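Local coordinates for protein thiamine-monophosphate kinase (Aquifex aeolicus, PDB 1VQV) that catalyses the ATP-dependent phosphorylation of thiamine monophosphate to thiamine diphosphate, the active form of vitamin B1, working as a homodimer, at residues Leu86-Asp91 and Gly118-Ser123; Tyr55-Val60 and Val94-Arg99. All blocks are in the same frame, centred on the assembly; numbering follows the deposited sequence.

Both interactions belong to the PurM-like N-terminal domain, and their centres lie 14 Å apart. Interaction 1 pairs the ends of two parallel strands, and interaction 2 packs the starts of two helices. Helix 94-111, which supplies one side of interaction 2, is also the crossover between the strands of interaction 1, and the two meet directly where Leu88 CD1 lies 3.8 Å from Val97 CG2. Interaction 1 includes Gly118 and Asn119 of the ATP site, and the side chain of Leu86 comes within about 3 Å of that of ATP-binding Tyr101. Interaction 2 holds no known binding residue; the side chain of Val60 is about 7 Å from that of substrate-binding His50.

Interaction 1 (Leu86-Asp91 and Gly118-Ser123); sequences LNLPED and GNISKS
Ser121 O receives Leu88 N at 2.9 Å, the shortest of the backbone bonds that pair Leu86-Leu88 with Ile120-Lys122. Asn87 CA also approaches this oxygen, at 3.3 Å, in a CA-H...O contact. The N-H of the same Ser121 goes back to Leu86 O at 3.0 Å, so one residue bonds both Leu86 and Leu88, as in parallel pairing. Leu86 N donates to Asn119 O at 3.1 Å, nearly straight at 167°. The strand axes lie 28° apart. Past the last bridge, Ser123 N reaches Leu88 O only weakly.

Leu88 CD1 lies 3.8 Å from Ile120 CG2, a methyl set opposite the backbone N across the Ile120 CA-CB bond and thereby presented to Leu88. On the face carrying Asn87 and Ser121, Ser123 OG rests 3.5 Å from Asn87 CB, and Asn87 ND2 stands 3.9 Å from Ser121 CB.

Gly118 and Asn119, just ahead of the paired residues, bind ATP, and Asn119 also binds a magnesium ion. The pairing joins the two strands of a beta-alpha-beta unit: Leu86 packs on Phe100 and Tyr101 of the crossover helix 94-111, Leu88 on Val97, and strand 127-136 flanks strand 77-88 on its other side.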
loop_
_atom_site.group_PDB
_atom_site.type_symbol
_atom_site.label_atom_id
_atom_site.label_comp_id
_atom_site.label_asym_id
_atom_site.label_seq_id
_atom_site.Cartn_x
_atom_site.Cartn_y
_atom_site.Cartn_z
ATOM N N LEU B 86 -5.535 3.165 -6.274
ATOM C CA LEU B 86 -6.969 3.136 -6.520
ATOM C C LEU B 86 -7.446 2.060 -7.478
ATOM O O LEU B 86 -6.880 1.878 -8.555
ATOM C CB LEU B 86 -7.445 4.496 -7.040
ATOM C CG LEU B 86 -7.405 5.687 -6.085
ATOM C CD1 LEU B 86 -8.017 6.876 -6.785
ATOM C CD2 LEU B 86 -8.182 5.370 -4.802
ATOM N N ASN B 87 -8.486 1.344 -7.054
ATOM C CA ASN B 87 -9.137 0.310 -7.854
ATOM C C ASN B 87 -10.444 0.985 -8.262
ATOM O O ASN B 87 -11.356 1.108 -7.450
ATOM C CB ASN B 87 -9.467 -0.920 -7.006
ATOM C CG ASN B 87 -8.261 -1.780 -6.709
ATOM O OD1 ASN B 87 -8.387 -2.821 -6.063
ATOM N ND2 ASN B 87 -7.087 -1.364 -7.179
ATOM N N LEU B 88 -10.544 1.419 -9.511
ATOM C CA LEU B 88 -11.741 2.117 -9.957
ATOM C C LEU B 88 -12.502 1.448 -11.095
ATOM O O LEU B 88 -11.908 0.905 -12.023
ATOM C CB LEU B 88 -11.363 3.535 -10.393
ATOM C CG LEU B 88 -10.512 4.327 -9.399
ATOM C CD1 LEU B 88 -9.775 5.470 -10.099
ATOM C CD2 LEU B 88 -11.400 4.837 -8.303
ATOM N N PRO B 89 -13.843 1.472 -11.031
ATOM C CA PRO B 89 -14.663 0.867 -12.093
ATOM C C PRO B 89 -14.536 1.795 -13.310
ATOM O O PRO B 89 -14.684 3.014 -13.180
ATOM C CB PRO B 89 -16.073 0.892 -11.498
ATOM C CG PRO B 89 -15.831 0.885 -10.013
ATOM C CD PRO B 89 -14.670 1.823 -9.861
ATOM N N GLU B 90 -14.273 1.230 -14.486
ATOM C CA GLU B 90 -14.097 2.038 -15.697
ATOM C C GLU B 90 -15.257 3.014 -15.964
ATOM O O GLU B 90 -15.078 4.033 -16.628
ATOM C CB GLU B 90 -13.866 1.130 -16.932
ATOM C CG GLU B 90 -15.136 0.483 -17.485
ATOM C CD GLU B 90 -14.885 -0.423 -18.704
ATOM O OE1 GLU B 90 -14.063 -0.045 -19.577
ATOM O OE2 GLU B 90 -15.526 -1.504 -18.804
ATOM N N ASP B 91 -16.438 2.717 -15.432
ATOM C CA ASP B 91 -17.599 3.591 -15.633
ATOM C C ASP B 91 -17.830 4.582 -14.498
ATOM O O ASP B 91 -18.941 5.068 -14.300
ATOM C CB ASP B 91 -18.860 2.752 -15.810
ATOM C CG ASP B 91 -19.063 1.790 -14.675
ATOM O OD1 ASP B 91 -18.044 1.192 -14.252
ATOM O OD2 ASP B 91 -20.225 1.623 -14.218
ATOM N N GLY B 118 1.515 6.318 -6.555
ATOM C CA GLY B 118 0.424 5.355 -6.537
ATOM C C GLY B 118 0.097 4.949 -7.972
ATOM O O GLY B 118 0.662 5.505 -8.922
ATOM N N ASN B 119 -0.806 3.989 -8.138
ATOM C CA ASN B 119 -1.193 3.544 -9.469
ATOM C C ASN B 119 -2.687 3.315 -9.513
ATOM O O ASN B 119 -3.357 3.292 -8.475
ATOM C CB ASN B 119 -0.502 2.225 -9.860
ATOM C CG ASN B 119 -1.027 1.026 -9.072
ATOM O OD1 ASN B 119 -2.242 0.875 -8.856
ATOM N ND2 ASN B 119 -0.109 0.158 -8.648
ATOM N N ILE B 120 -3.209 3.114 -10.716
ATOM C CA ILE B 120 -4.623 2.874 -10.852
ATOM C C ILE B 120 -4.853 1.561 -11.582
ATOM O O ILE B 120 -4.059 1.153 -12.417
ATOM C CB ILE B 120 -5.280 4.061 -11.544
ATOM C CG1 ILE B 120 -5.009 5.318 -10.712
ATOM C CG2 ILE B 120 -6.765 3.837 -11.676
ATOM C CD1 ILE B 120 -5.687 6.560 -11.227
ATOM N N SER B 121 -5.930 0.879 -11.215
ATOM C CA SER B 121 -6.273 -0.406 -11.794
ATOM C C SER B 121 -7.791 -0.513 -11.955
ATOM O O SER B 121 -8.538 -0.016 -11.103
ATOM C CB SER B 121 -5.768 -1.510 -10.874
ATOM O OG SER B 121 -6.134 -2.791 -11.363
ATOM N N LYS B 122 -8.250 -1.149 -13.037
ATOM C CA LYS B 122 -9.686 -1.293 -13.272
ATOM C C LYS B 122 -10.239 -2.242 -12.234
ATOM O O LYS B 122 -9.537 -3.136 -11.775
ATOM C CB LYS B 122 -9.983 -1.831 -14.682
ATOM C CG LYS B 122 -9.673 -3.318 -14.924
ATOM C CD LYS B 122 -10.273 -3.829 -16.266
ATOM C CE LYS B 122 -9.717 -5.228 -16.664
ATOM N NZ LYS B 122 -10.761 -6.306 -16.752
ATOM N N SER B 123 -11.496 -2.061 -11.862
ATOM C CA SER B 123 -12.084 -2.917 -10.852
ATOM C C SER B 123 -13.598 -2.850 -10.872
ATOM O O SER B 123 -14.194 -1.815 -11.177
ATOM C CB SER B 123 -11.577 -2.495 -9.472
ATOM O OG SER B 123 -10.812 -3.526 -8.860
#

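Interaction 2 (Tyr55-Val60 and Val94-Arg99); sequences YIPEAV and VSYVER
Pro57 lies over one face of the Tyr96 ring, its CB 3.8 Å from the ring centroid and only 8° off the normal, a well-centred CH-pi contact. Its CG sits over the CD1-CE1 side of that face, 3.3 Å from Tyr96 CD1. The phenol runs out from its helix because CG stands opposite the backbone N (chi1 -174°), and this carries the ring across to Pro57; the OH reaches as far as Val60, whose CG2 is 4.2 Å from it. With an alanine here instead of Tyr96, Pro57 is likely to lose the ring face it lies over, leaving a gap between the two helix starts.

These are the first turns of helices 57-73 and 94-111 in the PurM-like N-terminal domain, with Ile56 at the N-cap of the former. Their backbones meet closely where Glu58 CA approaches Arg99 O at 3.3 Å in a CA-H...O contact.

Beside the apolar centre, Pro57 CB also meets Arg99 CB at 3.7 Å. In the conformer of Glu58 given here, one of two modelled, a salt bridge joins Glu58 OE2 to Arg99 NH1 at 3.0 Å, so the bridge is probably not permanent. Its hydrogen bond is weak and bent, and the carboxylate and guanidinium planes stand 89° apart. In the same conformer the carboxylate also lies against CB and CG of Arg99.

Farther out, Phe51 and Ile126 from loops pack on Tyr96, while Leu3 of the second subunit packs on Val97, one residue along from Tyr96.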
loop_
_atom_site.group_PDB
_atom_site.type_symbol
_atom_site.label_atom_id
_atom_site.label_comp_id
_atom_site.label_asym_id
_atom_site.label_seq_id
_atom_site.Cartn_x
_atom_site.Cartn_y
_atom_site.Cartn_z
ATOM N N TYR B 55 -21.786 8.722 -0.777
ATOM C CA TYR B 55 -21.135 9.624 0.163
ATOM C C TYR B 55 -20.277 10.533 -0.684
ATOM O O TYR B 55 -19.672 10.076 -1.656
ATOM C CB TYR B 55 -20.211 8.877 1.135
ATOM C CG TYR B 55 -20.874 7.866 2.035
ATOM C CD1 TYR B 55 -22.260 7.720 2.055
ATOM C CD2 TYR B 55 -20.109 7.028 2.851
ATOM C CE1 TYR B 55 -22.868 6.765 2.853
ATOM C CE2 TYR B 55 -20.710 6.065 3.659
ATOM C CZ TYR B 55 -22.088 5.938 3.648
ATOM O OH TYR B 55 -22.701 4.957 4.387
ATOM N N ILE B 56 -20.229 11.811 -0.326
ATOM C CA ILE B 56 -19.412 12.769 -1.052
ATOM C C ILE B 56 -17.976 12.248 -1.151
ATOM O O ILE B 56 -17.354 11.890 -0.153
ATOM C CB ILE B 56 -19.416 14.149 -0.360
ATOM C CG1 ILE B 56 -19.059 14.001 1.120
ATOM C CG2 ILE B 56 -20.778 14.795 -0.524
ATOM C CD1 ILE B 56 -18.836 15.318 1.853
ATOM N N PRO B 57 -17.442 12.178 -2.377
ATOM C CA PRO B 57 -16.075 11.698 -2.644
ATOM C C PRO B 57 -14.987 12.426 -1.835
ATOM O O PRO B 57 -14.020 11.821 -1.381
ATOM C CB PRO B 57 -15.924 11.925 -4.152
ATOM C CG PRO B 57 -17.350 11.810 -4.659
ATOM C CD PRO B 57 -18.144 12.533 -3.625
ATOM N N GLU B 58 -15.165 13.730 -1.672
ATOM C CA GLU B 58 -14.231 14.582 -0.942
ATOM C C GLU B 58 -13.959 14.142 0.497
ATOM O O GLU B 58 -12.835 14.237 0.986
ATOM C CB GLU B 58 -14.751 16.019 -0.961
ATOM C CG GLU B 58 -14.759 16.659 -2.338
ATOM C CD GLU B 58 -16.164 16.881 -2.877
ATOM O OE1 GLU B 58 -16.995 15.937 -2.807
ATOM O OE2 GLU B 58 -16.422 18.005 -3.377
ATOM N N ALA B 59 -14.997 13.667 1.169
ATOM C CA ALA B 59 -14.867 13.211 2.535
ATOM C C ALA B 59 -14.144 11.861 2.542
ATOM O O ALA B 59 -13.370 11.584 3.457
ATOM C CB ALA B 59 -16.246 13.096 3.183
ATOM N N VAL B 60 -14.394 11.029 1.528
ATOM C CA VAL B 60 -13.746 9.718 1.423
ATOM C C VAL B 60 -12.255 9.936 1.171
ATOM O O VAL B 60 -11.414 9.207 1.692
ATOM C CB VAL B 60 -14.353 8.843 0.262
ATOM C CG1 VAL B 60 -13.587 7.530 0.131
ATOM C CG2 VAL B 60 -15.818 8.536 0.540
ATOM N N VAL B 94 -15.555 10.838 -13.679
ATOM C CA VAL B 94 -14.239 11.421 -13.484
ATOM C C VAL B 94 -14.261 12.408 -12.323
ATOM O O VAL B 94 -13.277 12.564 -11.608
ATOM C CB VAL B 94 -13.773 12.153 -14.749
ATOM C CG1 VAL B 94 -12.479 12.863 -14.482
ATOM C CG2 VAL B 94 -13.621 11.171 -15.890
ATOM N N SER B 95 -15.401 13.070 -12.156
ATOM C CA SER B 95 -15.596 14.061 -11.109
ATOM C C SER B 95 -15.460 13.422 -9.732
ATOM O O SER B 95 -15.094 14.088 -8.763
ATOM C CB SER B 95 -16.974 14.718 -11.268
ATOM O OG SER B 95 -18.012 13.751 -11.273
ATOM N N TYR B 96 -15.749 12.124 -9.662
ATOM C CA TYR B 96 -15.647 11.387 -8.410
ATOM C C TYR B 96 -14.195 11.325 -7.993
ATOM O O TYR B 96 -13.852 11.585 -6.854
ATOM C CB TYR B 96 -16.153 9.947 -8.555
ATOM C CG TYR B 96 -16.187 9.207 -7.235
ATOM C CD1 TYR B 96 -17.367 9.127 -6.498
ATOM C CD2 TYR B 96 -15.029 8.662 -6.684
ATOM C CE1 TYR B 96 -17.402 8.532 -5.246
ATOM C CE2 TYR B 96 -15.051 8.064 -5.422
ATOM C CZ TYR B 96 -16.243 8.003 -4.706
ATOM O OH TYR B 96 -16.283 7.437 -3.448
ATOM N N VAL B 97 -13.348 10.956 -8.938
ATOM C CA VAL B 97 -11.926 10.843 -8.695
ATOM C C VAL B 97 -11.343 12.216 -8.388
ATOM O O VAL B 97 -10.559 12.359 -7.458
ATOM C CB VAL B 97 -11.229 10.192 -9.925
ATOM C CG1 VAL B 97 -9.720 10.252 -9.796
ATOM C CG2 VAL B 97 -11.677 8.752 -10.048
ATOM N N GLU B 98 -11.753 13.226 -9.153
ATOM C CA GLU B 98 -11.264 14.588 -8.945
ATOM C C GLU B 98 -11.624 15.106 -7.544
ATOM O O GLU B 98 -10.817 15.774 -6.893
ATOM C CB GLU B 98 -11.844 15.545 -9.994
ATOM C CG GLU B 98 -10.994 16.806 -10.161
ATOM C CD GLU B 98 -11.668 17.913 -10.978
ATOM O OE1 GLU B 98 -12.104 17.642 -12.128
ATOM O OE2 GLU B 98 -11.746 19.063 -10.466
ATOM N N ARG B 99 -12.838 14.805 -7.094
ATOM C CA ARG B 99 -13.280 15.247 -5.785
ATOM C C ARG B 99 -12.609 14.441 -4.696
ATOM O O ARG B 99 -12.377 14.938 -3.596
ATOM C CB ARG B 99 -14.798 15.156 -5.685
ATOM C CG ARG B 99 -15.480 16.282 -6.442
ATOM C CD ARG B 99 -16.982 16.106 -6.544
ATOM N NE ARG B 99 -17.568 17.177 -7.350
ATOM C CZ ARG B 99 -18.238 18.218 -6.859
ATOM N NH1 ARG B 99 -18.423 18.333 -5.551
ATOM N NH2 ARG B 99 -18.713 19.152 -7.677
#